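Local coordinates for conserved protein with 2 CBS domains (Pyrobaculum aerophilum, PDB 2RIH) that binds AMP through a pair of CBS domains and probably serves as an adenine-nucleotide-sensing module in a hyperthermophilic archaeon, at residues R13-L18 with G111-V116; P80-D85 with V105-N110. All coordinates share one frame; numbering follows the deposited sequence.

Interaction 1 (R13-L18 with G111-V116); sequences RPPVSL and GELVGV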
# COMPACT_ATOMS: atom_id res chain seq x y z
N ARG A 13 5.60 -8.36 -13.24
CA ARG A 13 5.39 -7.69 -14.52
C ARG A 13 6.43 -6.59 -14.74
O ARG A 13 7.14 -6.22 -13.81
CB ARG A 13 3.98 -7.08 -14.57
CG ARG A 13 2.84 -8.09 -14.46
CD ARG A 13 2.79 -9.01 -15.68
NE ARG A 13 1.68 -9.95 -15.59
CZ ARG A 13 1.70 -11.10 -14.90
NH1 ARG A 13 0.62 -11.87 -14.90
NH2 ARG A 13 2.77 -11.48 -14.22
N PRO A 14 6.53 -6.07 -15.98
CA PRO A 14 7.44 -4.94 -16.12
C PRO A 14 7.01 -3.77 -15.22
O PRO A 14 5.81 -3.57 -14.99
CB PRO A 14 7.35 -4.57 -17.61
CG PRO A 14 6.85 -5.82 -18.27
CD PRO A 14 5.93 -6.45 -17.27
N PRO A 15 7.98 -3.01 -14.70
CA PRO A 15 7.63 -1.92 -13.81
C PRO A 15 6.92 -0.80 -14.56
O PRO A 15 7.10 -0.65 -15.77
CB PRO A 15 8.99 -1.45 -13.29
CG PRO A 15 9.94 -1.82 -14.33
CD PRO A 15 9.43 -3.10 -14.92
N VAL A 16 6.11 -0.05 -13.83
CA VAL A 16 5.51 1.15 -14.36
C VAL A 16 6.56 2.26 -14.31
O VAL A 16 7.04 2.64 -13.24
CB VAL A 16 4.27 1.59 -13.54
CG1 VAL A 16 3.79 2.96 -13.98
CG2 VAL A 16 3.17 0.57 -13.70
N SER A 17 6.97 2.73 -15.48
CA SER A 17 7.89 3.85 -15.54
C SER A 17 7.37 4.90 -16.50
O SER A 17 6.74 4.58 -17.50
CB SER A 17 9.30 3.40 -15.94
OG SER A 17 9.33 2.90 -17.26
N LEU A 18 7.63 6.16 -16.17
CA LEU A 18 7.25 7.29 -16.99
C LEU A 18 8.45 8.24 -17.02
O LEU A 18 9.27 8.23 -16.10
CB LEU A 18 6.02 8.00 -16.41
CG LEU A 18 4.69 7.23 -16.36
CD1 LEU A 18 4.56 6.39 -15.08
CD2 LEU A 18 3.54 8.20 -16.46
N GLY A 111 22.83 -0.31 -12.77
CA GLY A 111 21.91 0.73 -12.31
C GLY A 111 20.64 0.88 -13.12
O GLY A 111 19.89 1.84 -12.94
N GLU A 112 20.39 -0.07 -14.01
CA GLU A 112 19.20 -0.03 -14.86
C GLU A 112 18.02 -0.62 -14.11
O GLU A 112 18.17 -1.54 -13.30
CB GLU A 112 19.45 -0.79 -16.16
CG GLU A 112 20.61 -0.23 -16.97
CD GLU A 112 21.09 -1.15 -18.07
OE1 GLU A 112 20.84 -2.37 -18.00
OE2 GLU A 112 21.73 -0.65 -19.01
N LEU A 113 16.84 -0.08 -14.39
CA LEU A 113 15.59 -0.55 -13.80
C LEU A 113 15.26 -1.96 -14.28
O LEU A 113 15.20 -2.22 -15.47
CB LEU A 113 14.46 0.40 -14.18
CG LEU A 113 13.04 0.08 -13.71
CD1 LEU A 113 12.92 0.09 -12.19
CD2 LEU A 113 12.09 1.08 -14.34
N VAL A 114 15.04 -2.86 -13.33
CA VAL A 114 14.64 -4.23 -13.61
C VAL A 114 13.16 -4.41 -13.25
O VAL A 114 12.38 -4.99 -14.00
CB VAL A 114 15.48 -5.23 -12.77
CG1 VAL A 114 15.11 -6.67 -13.13
CG2 VAL A 114 16.97 -4.99 -13.00
N GLY A 115 12.78 -3.89 -12.09
CA GLY A 115 11.42 -4.01 -11.64
C GLY A 115 11.19 -3.24 -10.37
O GLY A 115 12.05 -2.46 -9.92
N VAL A 116 10.00 -3.47 -9.82
CA VAL A 116 9.60 -2.92 -8.54
C VAL A 116 9.05 -4.08 -7.71
O VAL A 116 8.18 -4.84 -8.16
CB VAL A 116 8.52 -1.83 -8.71
CG1 VAL A 116 7.95 -1.40 -7.34
CG2 VAL A 116 9.09 -0.63 -9.47
O HOH W 1 8.02 -4.76 -11.55
O HOH W 2 10.12 -6.69 -13.79

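Interaction 2 (P80-D85 with V105-N110); sequences PITVLD and VVVNKN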
# COMPACT_ATOMS: atom_id res chain seq x y z
N PRO A 80 14.70 7.35 -5.34
CA PRO A 80 14.52 5.90 -5.38
C PRO A 80 15.33 5.13 -4.33
O PRO A 80 16.55 5.30 -4.22
CB PRO A 80 14.98 5.52 -6.80
CG PRO A 80 15.05 6.79 -7.56
CD PRO A 80 15.40 7.83 -6.54
N ILE A 81 14.63 4.31 -3.54
CA ILE A 81 15.27 3.38 -2.63
C ILE A 81 15.38 2.06 -3.38
O ILE A 81 14.37 1.42 -3.72
CB ILE A 81 14.47 3.18 -1.31
CG1 ILE A 81 14.22 4.52 -0.59
CG2 ILE A 81 15.21 2.18 -0.38
CD1 ILE A 81 15.47 5.41 -0.37
N THR A 82 16.61 1.64 -3.65
CA THR A 82 16.85 0.53 -4.55
C THR A 82 17.48 -0.69 -3.89
O THR A 82 18.14 -0.59 -2.86
CB THR A 82 17.79 0.94 -5.71
OG1 THR A 82 19.07 1.27 -5.18
CG2 THR A 82 17.23 2.14 -6.49
N VAL A 83 17.26 -1.84 -4.53
CA VAL A 83 18.00 -3.06 -4.24
C VAL A 83 18.45 -3.64 -5.57
O VAL A 83 17.94 -3.27 -6.62
CB VAL A 83 17.16 -4.12 -3.47
CG1 VAL A 83 16.82 -3.61 -2.08
CG2 VAL A 83 15.90 -4.50 -4.25
N LEU A 84 19.43 -4.54 -5.51
CA LEU A 84 19.89 -5.25 -6.70
C LEU A 84 18.97 -6.43 -7.00
O LEU A 84 18.39 -7.01 -6.08
CB LEU A 84 21.33 -5.75 -6.51
CG LEU A 84 22.43 -4.70 -6.38
CD1 LEU A 84 23.71 -5.35 -5.86
CD2 LEU A 84 22.67 -3.99 -7.72
N ASP A 85 18.84 -6.77 -8.28
CA ASP A 85 18.12 -7.96 -8.72
C ASP A 85 18.71 -9.27 -8.15
O ASP A 85 18.01 -10.28 -8.02
CB ASP A 85 18.04 -8.03 -10.26
CG ASP A 85 19.42 -8.00 -10.94
OD1 ASP A 85 20.43 -7.64 -10.30
OD2 ASP A 85 19.48 -8.31 -12.15
N VAL A 105 12.70 -0.23 -5.55
CA VAL A 105 13.05 -0.29 -6.96
C VAL A 105 14.16 -1.32 -7.12
O VAL A 105 15.18 -1.24 -6.43
CB VAL A 105 13.49 1.10 -7.47
CG1 VAL A 105 13.95 1.04 -8.92
CG2 VAL A 105 12.34 2.09 -7.32
N VAL A 106 13.95 -2.31 -7.99
CA VAL A 106 14.97 -3.31 -8.26
C VAL A 106 15.78 -2.89 -9.48
O VAL A 106 15.22 -2.61 -10.54
CB VAL A 106 14.36 -4.72 -8.52
CG1 VAL A 106 15.46 -5.75 -8.70
CG2 VAL A 106 13.44 -5.13 -7.37
N VAL A 107 17.09 -2.83 -9.32
CA VAL A 107 18.00 -2.46 -10.41
C VAL A 107 19.07 -3.53 -10.57
O VAL A 107 19.25 -4.38 -9.70
CB VAL A 107 18.64 -1.07 -10.16
CG1 VAL A 107 17.57 0.03 -10.13
CG2 VAL A 107 19.48 -1.06 -8.87
N ASN A 108 19.74 -3.52 -11.72
CA ASN A 108 20.86 -4.42 -11.96
C ASN A 108 22.18 -3.75 -11.61
O ASN A 108 22.19 -2.57 -11.23
CB ASN A 108 20.85 -4.95 -13.41
CG ASN A 108 21.04 -3.86 -14.46
OD1 ASN A 108 21.60 -2.79 -14.19
ND2 ASN A 108 20.58 -4.15 -15.67
N LYS A 109 23.27 -4.49 -11.72
CA LYS A 109 24.63 -4.00 -11.41
C LYS A 109 25.02 -2.73 -12.18
O LYS A 109 25.92 -1.99 -11.75
CB LYS A 109 25.67 -5.09 -11.67
CG LYS A 109 25.64 -5.64 -13.10
CD LYS A 109 26.78 -6.59 -13.38
CE LYS A 109 26.59 -7.26 -14.73
NZ LYS A 109 26.60 -6.30 -15.88
N ASN A 110 24.36 -2.48 -13.31
CA ASN A 110 24.60 -1.29 -14.13
C ASN A 110 23.62 -0.15 -13.83
O ASN A 110 23.59 0.85 -14.55
CB ASN A 110 24.57 -1.66 -15.62
CG ASN A 110 25.76 -2.50 -16.04
OD1 ASN A 110 26.75 -2.61 -15.32
ND2 ASN A 110 25.68 -3.08 -17.23
O HOH W 3 22.93 -7.32 -11.34

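Interaction 1 (R13-L18 with G111-V116)
The ring of P15 lies against the strand 113-116 and carries most of this contact, its CA 4.8 Å from the CA of G115. Three kinds of interaction hold it. The first is apolar. P15 CG comes within 3.6 Å of L113 CD2, the two side chains lying alongside one another and pointing opposite ways, and P15 CB meets V116 CG2 at 3.9 Å. With L113 CG anti to the backbone N (chi1 178°), CG and CD2 both lie against P15 CG; the same CD2 also touches S17 CB at 4.0 Å. The second kind is ring against backbone: P15 CG sits 3.8 Å from G115 CA, and P15 CD packs on the carbonyl of V114. Lacking CG and CD, an alanine here would probably open a gap beside L113 CD2 and over G115 CA. The third kind is solvent-mediated. R13 O accepts from two waters; one accepts in turn from V116 N at 2.9 Å, and the other donates to V114 O at 2.8 Å. Opposite V106 in the neighbouring strand 103-107, V114 and G115 together form a classic beta bulge. Each segment belongs to a different CBS domain, and V116 packs near L38 and H103, which with V16 contact AMP in a structure of this protein; the contact is thus part of the interdomain seam of a CBS pair, or Bateman module.

Interaction 2 (P80-D85 with V105-N110)
P80 CB opens the contact with a loose apolar touch on V105 CG2, 4.4 Å away. I81 O then accepts from V105 N at 3.0 Å, and the parallel ladder begins; I81 contacts AMP in a structure of this protein. T82 pairs with V105, T82 CG2 reaching V105 CB at 4.0 Å. V83 N donates to V105 O at 2.9 Å, and V83 O accepts from V107 N in a nearly straight bond (N-H...O 169°). Its side chain goes to the other face, where V83 CG2 meets V106 CG2 and V91 of helix 89-99 touches it. L84 returns to the T82 face, sending CD2 to within 3.8 Å of N108 O. D85 N closes the ladder on V107 O with a more bent bond, and V106 CG1, anti to its backbone N (chi1 -176°), packs 3.5 Å from D85 CA. D85 OD2 approaches N108 CB at 3.8 Å, carboxylate and amide planes 63° apart, while N108 ND2 bonds to E112 OE1. A water donates to D85 OD1 at 2.7 Å and accepts from K109 N. Four backbone bonds imply that pairing in this beta-alpha-beta unit rests mainly on the main chain, with a water-bridged polar end where strand gives way to loop.

Interaction 2 is partly buried, with V83, V105, V106 and V107 all buried, whereas interaction 1 is a surface contact in which G115 alone of the touching residues is buried. Their centres lie 9 Å apart. They share the sheet of the second CBS domain through 113-118, while 13-18 belongs to the sheet of the first. Strand 103-107 runs parallel to 82-84 on one flank and antiparallel to 113-118 on the other, the latter pairing made by probable bonds from V106 N to G115 O and from V114 N to V106 O. Inside the second domain, interaction 2 rests on direct backbone bonding; between the domains, interaction 1 relies on proline and leucine packing plus water bridges.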